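Local coordinates for protein xyloglucanase (Paenibacillus pabuli, PDB 2JEP) that hydrolyses xyloglucan, a plant cell-wall polysaccharide, as a family 5 glycoside hydrolase that probably cuts within the glucan backbone, at residues Ala44-Gly49 / Ala372-Ser377; Val70-Ile75 / Val116-Asn121; Ala201-Phe206 / Leu223-Asn228; Trp227-Asp232 / Met260-Tyr265. All coordinates share one frame; numbering follows the deposited sequence. Where two conformers were deposited one is given.

Read from the N terminus, interaction 1 opens on 44-49, which holds the first strand of an eight-stranded parallel barrel, and closes only at 372-377, beyond the last strand, so the other three contacts are nested inside its loop. Interaction 2 comes next and closes a short loop, packing helix 72-80 against helix 106-120 outside the barrel; Leu74 of its first segment touches Leu48 and Arg376 of interaction 1. Interactions 3 and 4 follow after it. The first seats helix 193-211 on strand 222-225, and the second starts on the segment where the first ends, sharing Trp227 and Asn228, before reaching strand 259-265. Backbone bonds between Val224 and both Met260 and Ser262 join their two strands directly.

Interaction 1: residues Ala44-Gly49 / Ala372-Ser377; sequences AGWNLG and ALFNRS
Arg376 and Phe374 reach from the segment 372-377, which follows the last strand of the (beta/alpha)8 barrel, to Trp46 and Gly49 on and just after its first strand, an example of how chain beyond the last strand folds back on the first. The polar part rests on the guanidinium. Arg376 NH1 donates to Gly49 O at 2.8 Å, with the donor in the carbonyl plane and the oxygen tilted 23° from the guanidinium plane; NH1 also bonds Gln51 OE1. Its second terminal nitrogen, NH2, forms a salt bridge with Asp362 OD1, while Trp46 NE1 and Leu373 N both bond OD2, so one carboxylate gathers both segments. A leucine in place of Arg376 would probably leave Asp362 without its charged mate and Gly49 O without this donor. The aromatic part is an offset edge-to-face pair: Phe374 turns its edge toward the five-membered ring of Trp46, planes at 81° and centroids 5.4 Å apart. A chi1 of -179° points the indole away from the Trp46 backbone N and across to Phe374. Carbon atoms cover one face of the guanidinium: Trp46 CH2, and Leu48 CD1 at 4.0 Å from Arg376 NH1.

Interaction 2: residues Val70-Ile75 / Val116-Asn121; sequences VTPELI and VDYAYN
Tyr118 lies across Pro72 at the start of the facing helix, and its path from CB outward traces almost the whole contact. CB rests 3.9 Å from Ile75 CG1. With CG trans to its own carbonyl carbon (chi1 -62°), the ring is laid along Pro72: CG faces Pro72 CA, and CD1 meets Pro72 CB. On the other flank, CD2 approaches the peptide between Thr71 and Pro72, while Val70 CG1 comes in at the ring edge, in plane, 4.0 Å from CD2. Pro72 CD stands over the face in a CH-pi contact, 3.9 Å from the ring centroid and 14° off its normal. Such packing joins two consecutive outer helices of the (beta/alpha)8 barrel, 72-80 and 106-120, and here the proline of the first helical turn lays its CB, CG and CD along the tyrosine ring. Farther out, Tyr118 CE2 has Val70 O at its edge, 3.6 Å away. CZ lies against Pro72 CD. At the tip, Tyr118 OH is held by Arg111 NH1 and by a water 2.8 Å from it, which for its part donates to Val70 O; Arg111 NH2 bonds that same carbonyl. Toward the barrel strands, Ile75 CG2 packs 3.9 Å from Ala119 CB, which itself lies on Ile86 and Val126. A second water donates to both Pro72 O and Tyr118 O, bridging the backbones of the two helices.

Interaction 3: residues Ala201-Phe206 / Leu223-Asn228; sequences AYNQIF and LVPGWN
Asn203 and Val224 meet at the heart of this buried contact, where the carboxamide lies against the valine, OD1 3.5 Å from Val224 CB. Its amide nitrogen ND2 donates to Pro225 O at 2.9 Å, nearly in line with the C=O bond (160° at the oxygen) and close to the Asn203 amide plane. One turn along the helix, Phe206 CE2 packs 4.0 Å from Val224 CG1; a chi1 of 158° directs the phenyl ring toward the strand. In the second shell, Ser179 OG bonds Asn203 OD1, so both ends of the amide are gripped and its rotation is fixed, while Trp161 meets the Phe206 ring edge-to-face. With a leucine here in place of Asn203, the carbonyl of Pro225 is likely to lose its donor and Ser179 OG its amide oxygen. Helix 201-206 and strand 223-225 run almost antiparallel, at 169° with axes 9.2 Å apart, as expected where an outer helix returns to the next strand in the beta-alpha-beta crossover of a TIM barrel.

Interaction 4: residues Trp227-Asp232 / Met260-Tyr265; sequences WNTNID and MISAHY
Thr229 places its methyl squarely over the His264 imidazole: CG2 lies 3.7 Å from the ring centroid and 7° off the normal, a clear CH-pi contact. Behind it, Asn228 and Thr229 both have left-handed backbone angles, and chi1 of 62° sets Thr229 OG1 between its own N and carbonyl carbon, where it donates to Asn228 O at 2.7 Å from above the carbonyl plane. Thr229 O receives His264 N at 2.9 Å, almost straight at 174° and on a lone pair. Ile231, with its chain extended, brings CG1 to 3.6 Å from Ala263 CB and carries CD1 toward Tyr265 CD1. A water accepts from Ile231 N and donates to His264 O. The His264 side chain also bonds Glu182 and touches Glu323; their places just after the fourth strand and on the seventh are consistent with the two catalytic glutamates of family 5. The chemistry is thus divided: a methyl seats one ring face, while ND1 is hydrogen-bonded to the carboxylate of Glu182 in the probable active site.

Interaction 1: residues Ala44-Gly49 / Ala372-Ser377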
loop_
_atom_site.group_PDB
_atom_site.type_symbol
_atom_site.label_atom_id
_atom_site.label_comp_id
_atom_site.label_asym_id
_atom_site.label_seq_id
_atom_site.Cartn_x
_atom_site.Cartn_y
_atom_site.Cartn_z
ATOM N N ALA A 44 -10.099 -1.564 -8.947
ATOM C CA ALA A 44 -9.899 -0.636 -7.841
ATOM C C ALA A 44 -9.637 -1.464 -6.599
ATOM O O ALA A 44 -10.301 -2.477 -6.342
ATOM C CB ALA A 44 -11.115 0.256 -7.636
ATOM N N GLY A 45 -8.655 -1.048 -5.829
ATOM C CA GLY A 45 -8.338 -1.718 -4.584
ATOM C C GLY A 45 -8.780 -0.990 -3.336
ATOM O O GLY A 45 -9.124 0.184 -3.368
ATOM N N TRP A 46 -8.755 -1.726 -2.234
ATOM C CA TRP A 46 -9.173 -1.213 -0.941
ATOM C C TRP A 46 -8.231 -1.756 0.121
ATOM O O TRP A 46 -7.938 -2.949 0.152
ATOM C CB TRP A 46 -10.611 -1.622 -0.694
ATOM C CG TRP A 46 -11.257 -1.175 0.582
ATOM C CD1 TRP A 46 -11.980 -0.051 0.774
ATOM C CD2 TRP A 46 -11.288 -1.899 1.830
ATOM N NE1 TRP A 46 -12.479 -0.022 2.082
ATOM C CE2 TRP A 46 -12.069 -1.157 2.734
ATOM C CE3 TRP A 46 -10.755 -3.126 2.253
ATOM C CZ2 TRP A 46 -12.327 -1.601 4.035
ATOM C CZ3 TRP A 46 -11.014 -3.560 3.536
ATOM C CH2 TRP A 46 -11.785 -2.797 4.411
ATOM N N ASN A 47 -7.745 -0.879 1.002
ATOM C CA ASN A 47 -6.887 -1.283 2.107
ATOM C C ASN A 47 -7.694 -1.655 3.328
ATOM O O ASN A 47 -8.565 -0.895 3.770
ATOM C CB ASN A 47 -5.998 -0.122 2.563
ATOM C CG ASN A 47 -4.767 0.084 1.726
ATOM O OD1 ASN A 47 -3.710 -0.521 2.000
ATOM N ND2 ASN A 47 -4.876 0.965 0.728
ATOM N N LEU A 48 -7.333 -2.784 3.904
ATOM C CA LEU A 48 -7.841 -3.223 5.189
ATOM C C LEU A 48 -7.026 -2.528 6.288
ATOM O O LEU A 48 -6.222 -3.134 7.002
ATOM C CB LEU A 48 -7.759 -4.759 5.253
ATOM C CG LEU A 48 -8.278 -5.467 6.514
ATOM C CD1 LEU A 48 -9.782 -5.264 6.710
ATOM C CD2 LEU A 48 -7.950 -6.973 6.432
ATOM N N GLY A 49 -7.202 -1.215 6.372
ATOM C CA GLY A 49 -6.333 -0.403 7.182
ATOM C C GLY A 49 -6.658 -0.468 8.667
ATOM O O GLY A 49 -7.811 -0.704 9.071
ATOM N N ALA A 372 -12.852 5.948 6.631
ATOM C CA ALA A 372 -13.653 4.784 6.334
ATOM C C ALA A 372 -14.766 5.029 5.315
ATOM O O ALA A 372 -15.413 6.081 5.319
ATOM C CB ALA A 372 -14.265 4.286 7.621
ATOM N N LEU A 373 -15.022 4.000 4.496
ATOM C CA LEU A 373 -16.175 3.958 3.627
ATOM C C LEU A 373 -17.239 2.971 4.098
ATOM O O LEU A 373 -18.350 2.956 3.544
ATOM C CB LEU A 373 -15.791 3.580 2.191
ATOM C CG LEU A 373 -14.600 4.325 1.588
ATOM C CD1 LEU A 373 -14.307 3.788 0.176
ATOM C CD2 LEU A 373 -14.807 5.853 1.600
ATOM N N PHE A 374 -16.876 2.139 5.075
ATOM C CA PHE A 374 -17.749 1.120 5.676
ATOM C C PHE A 374 -17.669 1.229 7.190
ATOM O O PHE A 374 -16.639 1.622 7.728
ATOM C CB PHE A 374 -17.283 -0.284 5.279
ATOM C CG PHE A 374 -17.220 -0.500 3.799
ATOM C CD1 PHE A 374 -18.321 -0.992 3.093
ATOM C CD2 PHE A 374 -16.051 -0.259 3.104
ATOM C CE1 PHE A 374 -18.255 -1.192 1.729
ATOM C CE2 PHE A 374 -15.980 -0.456 1.732
ATOM C CZ PHE A 374 -17.076 -0.913 1.046
ATOM N N ASN A 375 -18.766 0.878 7.863
ATOM C CA ASN A 375 -18.742 0.706 9.310
ATOM C C ASN A 375 -18.493 -0.779 9.562
ATOM O O ASN A 375 -19.294 -1.640 9.204
ATOM C CB ASN A 375 -20.000 1.224 10.016
ATOM C CG ASN A 375 -19.924 1.037 11.528
ATOM O OD1 ASN A 375 -19.675 -0.068 11.995
ATOM N ND2 ASN A 375 -20.117 2.109 12.292
ATOM N N ARG A 376 -17.312 -1.044 10.115
ATOM C CA ARG A 376 -16.876 -2.409 10.337
ATOM C C ARG A 376 -17.618 -3.085 11.482
ATOM O O ARG A 376 -17.640 -4.276 11.565
ATOM C CB ARG A 376 -15.377 -2.444 10.555
ATOM C CG ARG A 376 -14.628 -1.947 9.344
ATOM C CD ARG A 376 -13.118 -2.082 9.412
ATOM N NE ARG A 376 -12.502 -1.373 8.285
ATOM C CZ ARG A 376 -11.190 -1.244 8.108
ATOM N NH1 ARG A 376 -10.337 -1.893 8.873
ATOM N NH2 ARG A 376 -10.719 -0.478 7.150
ATOM N N SER A 377 -18.257 -2.322 12.347
ATOM C CA SER A 377 -19.113 -2.929 13.372
ATOM C C SER A 377 -20.343 -3.614 12.842
ATOM O O SER A 377 -20.803 -4.542 13.493
ATOM C CB SER A 377 -19.583 -1.864 14.334
ATOM O OG SER A 377 -18.468 -1.407 15.010
#

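Interaction 2: residues Val70-Ile75 / Val116-Asn121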
loop_
_atom_site.group_PDB
_atom_site.type_symbol
_atom_site.label_atom_id
_atom_site.label_comp_id
_atom_site.label_asym_id
_atom_site.label_seq_id
_atom_site.Cartn_x
_atom_site.Cartn_y
_atom_site.Cartn_z
ATOM N N VAL A 70 -11.150 -8.796 12.268
ATOM C CA VAL A 70 -11.610 -8.919 10.897
ATOM C C VAL A 70 -12.416 -10.199 10.744
ATOM O O VAL A 70 -12.061 -11.256 11.308
ATOM C CB VAL A 70 -10.408 -8.920 9.902
ATOM C CG1 VAL A 70 -10.891 -9.029 8.455
ATOM C CG2 VAL A 70 -9.569 -7.650 10.065
ATOM N N THR A 71 -13.506 -10.115 9.986
ATOM C CA THR A 71 -14.342 -11.276 9.656
ATOM C C THR A 71 -14.547 -11.357 8.141
ATOM O O THR A 71 -14.403 -10.369 7.433
ATOM C CB THR A 71 -15.702 -11.174 10.348
ATOM O OG1 THR A 71 -16.329 -9.974 9.892
ATOM C CG2 THR A 71 -15.546 -11.098 11.861
ATOM N N PRO A 72 -14.890 -12.549 7.626
ATOM C CA PRO A 72 -15.067 -12.669 6.195
ATOM C C PRO A 72 -16.160 -11.766 5.640
ATOM O O PRO A 72 -16.107 -11.357 4.475
ATOM C CB PRO A 72 -15.406 -14.154 5.986
ATOM C CG PRO A 72 -15.408 -14.769 7.268
ATOM C CD PRO A 72 -15.026 -13.824 8.333
ATOM N N GLU A 73 -17.159 -11.457 6.470
ATOM C CA GLU A 73 -18.272 -10.629 6.027
ATOM C C GLU A 73 -17.813 -9.237 5.586
ATOM O O GLU A 73 -18.391 -8.661 4.676
ATOM C CB GLU A 73 -19.335 -10.504 7.118
ATOM C CG GLU A 73 -20.137 -11.804 7.359
ATOM C CD GLU A 73 -19.458 -12.839 8.228
ATOM O OE1 GLU A 73 -18.338 -12.642 8.717
ATOM O OE2 GLU A 73 -20.103 -13.892 8.424
ATOM N N LEU A 74 -16.812 -8.678 6.248
ATOM C CA LEU A 74 -16.303 -7.363 5.844
ATOM C C LEU A 74 -15.740 -7.426 4.433
ATOM O O LEU A 74 -16.020 -6.574 3.588
ATOM C CB LEU A 74 -15.251 -6.846 6.836
ATOM C CG LEU A 74 -14.610 -5.509 6.479
ATOM C CD1 LEU A 74 -15.643 -4.369 6.313
ATOM C CD2 LEU A 74 -13.527 -5.147 7.501
ATOM N N ILE A 75 -14.939 -8.445 4.174
ATOM C CA ILE A 75 -14.318 -8.574 2.866
ATOM C C ILE A 75 -15.371 -8.824 1.782
ATOM O O ILE A 75 -15.285 -8.265 0.682
ATOM C CB ILE A 75 -13.252 -9.682 2.878
ATOM C CG1 ILE A 75 -12.160 -9.405 3.942
ATOM C CG2 ILE A 75 -12.619 -9.833 1.498
ATOM C CD1 ILE A 75 -11.566 -7.964 3.925
ATOM N N VAL A 116 -5.915 -13.362 4.812
ATOM C CA VAL A 116 -5.643 -13.476 3.379
ATOM C C VAL A 116 -6.720 -14.332 2.721
ATOM O O VAL A 116 -7.257 -13.975 1.672
ATOM C CB VAL A 116 -4.248 -14.047 3.127
ATOM C CG1 VAL A 116 -4.118 -14.556 1.662
ATOM C CG2 VAL A 116 -3.190 -13.016 3.458
ATOM N N ASP A 117 -7.024 -15.485 3.325
ATOM C CA ASP A 117 -8.005 -16.370 2.729
ATOM C C ASP A 117 -9.398 -15.746 2.610
ATOM O O ASP A 117 -10.141 -16.051 1.676
ATOM C CB ASP A 117 -8.098 -17.668 3.525
ATOM C CG ASP A 117 -6.920 -18.591 3.329
ATOM O OD1 ASP A 117 -6.153 -18.385 2.365
ATOM O OD2 ASP A 117 -6.847 -19.572 4.129
ATOM N N TYR A 118 -9.779 -14.863 3.538
ATOM C CA TYR A 118 -11.077 -14.198 3.409
ATOM C C TYR A 118 -11.210 -13.509 2.065
ATOM O O TYR A 118 -12.277 -13.483 1.496
ATOM C CB TYR A 118 -11.307 -13.140 4.493
ATOM C CG TYR A 118 -11.326 -13.605 5.936
ATOM C CD1 TYR A 118 -11.477 -14.924 6.275
ATOM C CD2 TYR A 118 -11.171 -12.690 6.968
ATOM C CE1 TYR A 118 -11.465 -15.329 7.617
ATOM C CE2 TYR A 118 -11.187 -13.082 8.281
ATOM C CZ TYR A 118 -11.310 -14.403 8.607
ATOM O OH TYR A 118 -11.289 -14.759 9.937
ATOM N N ALA A 119 -10.121 -12.909 1.593
ATOM C CA ALA A 119 -10.094 -12.210 0.293
ATOM C C ALA A 119 -9.765 -13.157 -0.853
ATOM O O ALA A 119 -10.440 -13.159 -1.894
ATOM C CB ALA A 119 -9.085 -11.051 0.321
ATOM N N TYR A 120 -8.745 -13.992 -0.665
ATOM C CA TYR A 120 -8.309 -14.889 -1.735
ATOM C C TYR A 120 -9.406 -15.880 -2.130
ATOM O O TYR A 120 -9.598 -16.166 -3.319
ATOM C CB TYR A 120 -7.044 -15.606 -1.287
ATOM C CG TYR A 120 -6.403 -16.548 -2.276
ATOM C CD1 TYR A 120 -5.492 -16.095 -3.196
ATOM C CD2 TYR A 120 -6.696 -17.907 -2.256
ATOM C CE1 TYR A 120 -4.875 -16.973 -4.079
ATOM C CE2 TYR A 120 -6.112 -18.783 -3.144
ATOM C CZ TYR A 120 -5.184 -18.321 -4.038
ATOM O OH TYR A 120 -4.542 -19.168 -4.930
ATOM N N ASN A 121 -10.129 -16.401 -1.141
ATOM C CA ASN A 121 -11.187 -17.364 -1.432
ATOM C C ASN A 121 -12.403 -16.749 -2.094
ATOM O O ASN A 121 -13.260 -17.498 -2.627
ATOM C CB ASN A 121 -11.605 -18.108 -0.174
ATOM C CG ASN A 121 -10.565 -19.082 0.300
ATOM O OD1 ASN A 121 -9.662 -19.452 -0.449
ATOM N ND2 ASN A 121 -10.691 -19.513 1.563
HETATM O O HOH W 1 -13.004 -13.807 11.879
HETATM O O HOH W 2 -14.726 -13.363 2.897
#

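Interaction 3: residues Ala201-Phe206 / Leu223-Asn228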
loop_
_atom_site.group_PDB
_atom_site.type_symbol
_atom_site.label_atom_id
_atom_site.label_comp_id
_atom_site.label_asym_id
_atom_site.label_seq_id
_atom_site.Cartn_x
_atom_site.Cartn_y
_atom_site.Cartn_z
ATOM N N ALA A 201 18.780 -2.257 -1.352
ATOM C CA ALA A 201 19.282 -3.560 -0.909
ATOM C C ALA A 201 18.161 -4.398 -0.321
ATOM O O ALA A 201 18.085 -5.591 -0.575
ATOM C CB ALA A 201 20.430 -3.394 0.080
ATOM N N TYR A 202 17.282 -3.787 0.477
ATOM C CA TYR A 202 16.147 -4.528 1.031
ATOM C C TYR A 202 15.291 -5.061 -0.117
ATOM O O TYR A 202 14.895 -6.225 -0.122
ATOM C CB TYR A 202 15.290 -3.681 1.987
ATOM C CG TYR A 202 16.009 -2.999 3.129
ATOM C CD1 TYR A 202 17.225 -3.453 3.617
ATOM C CD2 TYR A 202 15.442 -1.886 3.751
ATOM C CE1 TYR A 202 17.875 -2.793 4.626
ATOM C CE2 TYR A 202 16.089 -1.217 4.769
ATOM C CZ TYR A 202 17.316 -1.662 5.210
ATOM O OH TYR A 202 17.952 -0.969 6.200
ATOM N N ASN A 203 14.981 -4.211 -1.095
ATOM C CA ASN A 203 14.140 -4.704 -2.196
ATOM C C ASN A 203 14.801 -5.885 -2.905
ATOM O O ASN A 203 14.116 -6.835 -3.268
ATOM C CB ASN A 203 13.824 -3.602 -3.215
ATOM C CG ASN A 203 12.716 -2.668 -2.761
ATOM O OD1 ASN A 203 11.847 -3.060 -1.993
ATOM N ND2 ASN A 203 12.713 -1.432 -3.278
ATOM N N GLN A 204 16.111 -5.812 -3.105
ATOM C CA GLN A 204 16.828 -6.910 -3.797
ATOM C C GLN A 204 16.817 -8.197 -2.983
ATOM O O GLN A 204 16.601 -9.286 -3.507
ATOM C CB GLN A 204 18.256 -6.480 -4.123
ATOM C CG GLN A 204 18.961 -7.484 -5.034
ATOM C CD GLN A 204 18.281 -7.549 -6.390
ATOM O OE1 GLN A 204 18.325 -6.580 -7.162
ATOM N NE2 GLN A 204 17.596 -8.660 -6.672
ATOM N N ILE A 205 17.095 -8.071 -1.687
ATOM C CA ILE A 205 17.037 -9.224 -0.770
ATOM C C ILE A 205 15.653 -9.859 -0.771
ATOM O O ILE A 205 15.510 -11.101 -0.828
ATOM C CB ILE A 205 17.444 -8.791 0.678
ATOM C CG1 ILE A 205 18.935 -8.439 0.720
ATOM C CG2 ILE A 205 17.148 -9.900 1.696
ATOM C CD1 ILE A 205 19.324 -7.559 1.921
ATOM N N PHE A 206 14.631 -9.015 -0.686
ATOM C CA PHE A 206 13.253 -9.505 -0.742
ATOM C C PHE A 206 13.016 -10.316 -2.009
ATOM O O PHE A 206 12.520 -11.453 -1.952
ATOM C CB PHE A 206 12.293 -8.304 -0.628
ATOM C CG PHE A 206 10.925 -8.543 -1.164
ATOM C CD1 PHE A 206 9.990 -9.271 -0.448
ATOM C CD2 PHE A 206 10.529 -7.981 -2.369
ATOM C CE1 PHE A 206 8.685 -9.416 -0.945
ATOM C CE2 PHE A 206 9.253 -8.127 -2.850
ATOM C CZ PHE A 206 8.326 -8.856 -2.144
ATOM N N LEU A 223 5.728 -6.497 -5.339
ATOM C CA LEU A 223 5.545 -5.053 -5.345
ATOM C C LEU A 223 6.616 -4.412 -4.457
ATOM O O LEU A 223 6.783 -4.835 -3.315
ATOM C CB LEU A 223 4.148 -4.728 -4.814
ATOM C CG LEU A 223 3.723 -3.274 -4.620
ATOM C CD1 LEU A 223 3.722 -2.557 -5.972
ATOM C CD2 LEU A 223 2.372 -3.165 -3.972
ATOM N N VAL A 224 7.333 -3.420 -4.998
ATOM C CA VAL A 224 8.408 -2.751 -4.289
ATOM C C VAL A 224 8.231 -1.235 -4.390
ATOM O O VAL A 224 7.873 -0.721 -5.449
ATOM C CB VAL A 224 9.821 -3.163 -4.796
ATOM C CG1 VAL A 224 9.997 -4.665 -4.621
ATOM C CG2 VAL A 224 10.073 -2.747 -6.246
ATOM N N PRO A 225 8.498 -0.511 -3.293
ATOM C CA PRO A 225 8.504 0.925 -3.345
ATOM C C PRO A 225 9.885 1.532 -3.472
ATOM O O PRO A 225 10.885 0.862 -3.256
ATOM C CB PRO A 225 7.947 1.284 -1.966
ATOM C CG PRO A 225 8.619 0.263 -1.075
ATOM C CD PRO A 225 8.718 -0.993 -1.919
ATOM N N GLY A 226 9.897 2.826 -3.774
ATOM C CA GLY A 226 11.051 3.664 -3.514
ATOM C C GLY A 226 10.899 4.423 -2.205
ATOM O O GLY A 226 10.153 4.030 -1.314
ATOM N N TRP A 227 11.654 5.502 -2.075
ATOM C CA TRP A 227 11.788 6.242 -0.829
ATOM C C TRP A 227 10.460 6.833 -0.361
ATOM O O TRP A 227 9.869 7.670 -1.052
ATOM C CB TRP A 227 12.789 7.376 -1.047
ATOM C CG TRP A 227 13.158 8.146 0.167
ATOM C CD1 TRP A 227 12.627 9.322 0.601
ATOM C CD2 TRP A 227 14.223 7.831 1.068
ATOM N NE1 TRP A 227 13.286 9.753 1.717
ATOM C CE2 TRP A 227 14.268 8.854 2.037
ATOM C CE3 TRP A 227 15.147 6.778 1.153
ATOM C CZ2 TRP A 227 15.195 8.868 3.068
ATOM C CZ3 TRP A 227 16.064 6.790 2.170
ATOM C CH2 TRP A 227 16.085 7.825 3.122
ATOM N N ASN A 228 10.018 6.402 0.820
ATOM C CA ASN A 228 8.805 6.941 1.452
ATOM C C ASN A 228 7.584 6.891 0.544
ATOM O O ASN A 228 6.680 7.704 0.704
ATOM C CB ASN A 228 8.991 8.359 1.977
ATOM C CG ASN A 228 7.998 8.684 3.053
ATOM O OD1 ASN A 228 7.511 7.780 3.763
ATOM N ND2 ASN A 228 7.714 9.970 3.218
#

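Interaction 4: residues Trp227-Asp232 / Met260-Tyr265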
loop_
_atom_site.group_PDB
_atom_site.type_symbol
_atom_site.label_atom_id
_atom_site.label_comp_id
_atom_site.label_asym_id
_atom_site.label_seq_id
_atom_site.Cartn_x
_atom_site.Cartn_y
_atom_site.Cartn_z
ATOM N N TRP A 227 11.654 5.502 -2.075
ATOM C CA TRP A 227 11.788 6.242 -0.829
ATOM C C TRP A 227 10.460 6.833 -0.361
ATOM O O TRP A 227 9.869 7.670 -1.052
ATOM C CB TRP A 227 12.789 7.376 -1.047
ATOM C CG TRP A 227 13.158 8.146 0.167
ATOM C CD1 TRP A 227 12.627 9.322 0.601
ATOM C CD2 TRP A 227 14.223 7.831 1.068
ATOM N NE1 TRP A 227 13.286 9.753 1.717
ATOM C CE2 TRP A 227 14.268 8.854 2.037
ATOM C CE3 TRP A 227 15.147 6.778 1.153
ATOM C CZ2 TRP A 227 15.195 8.868 3.068
ATOM C CZ3 TRP A 227 16.064 6.790 2.170
ATOM C CH2 TRP A 227 16.085 7.825 3.122
ATOM N N ASN A 228 10.018 6.402 0.820
ATOM C CA ASN A 228 8.805 6.941 1.452
ATOM C C ASN A 228 7.584 6.891 0.544
ATOM O O ASN A 228 6.680 7.704 0.704
ATOM C CB ASN A 228 8.991 8.359 1.977
ATOM C CG ASN A 228 7.998 8.684 3.053
ATOM O OD1 ASN A 228 7.511 7.780 3.763
ATOM N ND2 ASN A 228 7.714 9.970 3.218
ATOM N N THR A 229 7.532 5.923 -0.359
ATOM C CA THR A 229 6.444 5.796 -1.342
ATOM C C THR A 229 6.168 7.119 -2.082
ATOM O O THR A 229 5.061 7.366 -2.548
ATOM C CB THR A 229 5.161 5.170 -0.777
ATOM O OG1 THR A 229 4.622 5.972 0.264
ATOM C CG2 THR A 229 5.401 3.746 -0.288
ATOM N N ASN A 230 7.213 7.937 -2.217
ATOM C CA ASN A 230 7.070 9.277 -2.788
ATOM C C ASN A 230 7.349 9.240 -4.291
ATOM O O ASN A 230 8.457 8.860 -4.714
ATOM C CB ASN A 230 8.063 10.199 -2.073
ATOM C CG ASN A 230 8.020 11.615 -2.550
ATOM O OD1 ASN A 230 8.476 11.940 -3.616
ATOM N ND2 ASN A 230 7.492 12.475 -1.716
ATOM N N ILE A 231 6.385 9.691 -5.091
ATOM C CA ILE A 231 6.555 9.661 -6.550
ATOM C C ILE A 231 7.821 10.392 -7.014
ATOM O O ILE A 231 8.646 9.824 -7.721
ATOM C CB ILE A 231 5.300 10.214 -7.261
ATOM C CG1 ILE A 231 4.146 9.190 -7.142
ATOM C CG2 ILE A 231 5.591 10.532 -8.728
ATOM C CD1 ILE A 231 2.779 9.691 -7.642
ATOM N N ASP A 232 7.984 11.635 -6.597
ATOM C CA ASP A 232 9.132 12.417 -7.079
ATOM C C ASP A 232 10.453 11.755 -6.719
ATOM O O ASP A 232 11.391 11.730 -7.527
ATOM C CB ASP A 232 9.127 13.792 -6.465
ATOM C CG ASP A 232 8.093 14.730 -7.083
ATOM O OD1 ASP A 232 7.480 14.397 -8.111
ATOM O OD2 ASP A 232 7.956 15.828 -6.511
ATOM N N MET A 260 6.307 -5.046 -9.638
ATOM C CA MET A 260 5.451 -3.857 -9.720
ATOM C C MET A 260 6.057 -2.792 -8.808
ATOM O O MET A 260 6.754 -3.133 -7.847
ATOM C CB MET A 260 4.050 -4.145 -9.178
ATOM C CG MET A 260 3.383 -5.376 -9.691
ATOM S SD MET A 260 1.822 -5.654 -8.840
ATOM C CE MET A 260 0.920 -6.658 -10.057
ATOM N N ILE A 261 5.741 -1.523 -9.072
ATOM C CA ILE A 261 6.288 -0.402 -8.310
ATOM C C ILE A 261 5.181 0.287 -7.520
ATOM O O ILE A 261 4.116 0.581 -8.051
ATOM C CB ILE A 261 6.964 0.630 -9.228
ATOM C CG1 ILE A 261 7.973 -0.035 -10.182
ATOM C CG2 ILE A 261 7.675 1.707 -8.422
ATOM C CD1 ILE A 261 9.088 -0.838 -9.493
ATOM N N SER A 262 5.453 0.508 -6.231
ATOM C CA SER A 262 4.508 1.139 -5.312
ATOM C C SER A 262 4.767 2.616 -5.140
ATOM O O SER A 262 5.912 3.000 -5.040
ATOM C CB SER A 262 4.674 0.492 -3.953
ATOM O OG SER A 262 4.007 1.193 -2.936
ATOM N N ALA A 263 3.697 3.419 -5.098
ATOM C CA ALA A 263 3.762 4.790 -4.574
ATOM C C ALA A 263 2.449 5.046 -3.848
ATOM O O ALA A 263 1.441 4.335 -4.087
ATOM C CB ALA A 263 3.995 5.852 -5.702
ATOM N N HIS A 264 2.473 6.014 -2.925
ATOM C CA HIS A 264 1.283 6.445 -2.197
ATOM C C HIS A 264 0.984 7.898 -2.529
ATOM O O HIS A 264 1.893 8.633 -2.870
ATOM C CB HIS A 264 1.478 6.275 -0.686
ATOM C CG HIS A 264 1.605 4.847 -0.246
ATOM N ND1 HIS A 264 1.965 4.482 1.035
ATOM C CD2 HIS A 264 1.498 3.694 -0.953
ATOM C CE1 HIS A 264 2.011 3.154 1.105
ATOM N NE2 HIS A 264 1.722 2.648 -0.085
ATOM N N TYR A 265 -0.276 8.300 -2.420
ATOM C CA TYR A 265 -0.660 9.635 -2.866
ATOM C C TYR A 265 -1.701 10.255 -1.950
ATOM O O TYR A 265 -2.831 9.774 -1.869
ATOM C CB TYR A 265 -1.208 9.579 -4.286
ATOM C CG TYR A 265 -1.308 10.929 -4.954
ATOM C CD1 TYR A 265 -0.181 11.530 -5.479
ATOM C CD2 TYR A 265 -2.510 11.639 -5.006
ATOM C CE1 TYR A 265 -0.266 12.782 -6.079
ATOM C CE2 TYR A 265 -2.584 12.879 -5.602
ATOM C CZ TYR A 265 -1.462 13.436 -6.135
ATOM O OH TYR A 265 -1.500 14.680 -6.745
HETATM O O HOH W 3 3.918 10.406 -3.757
#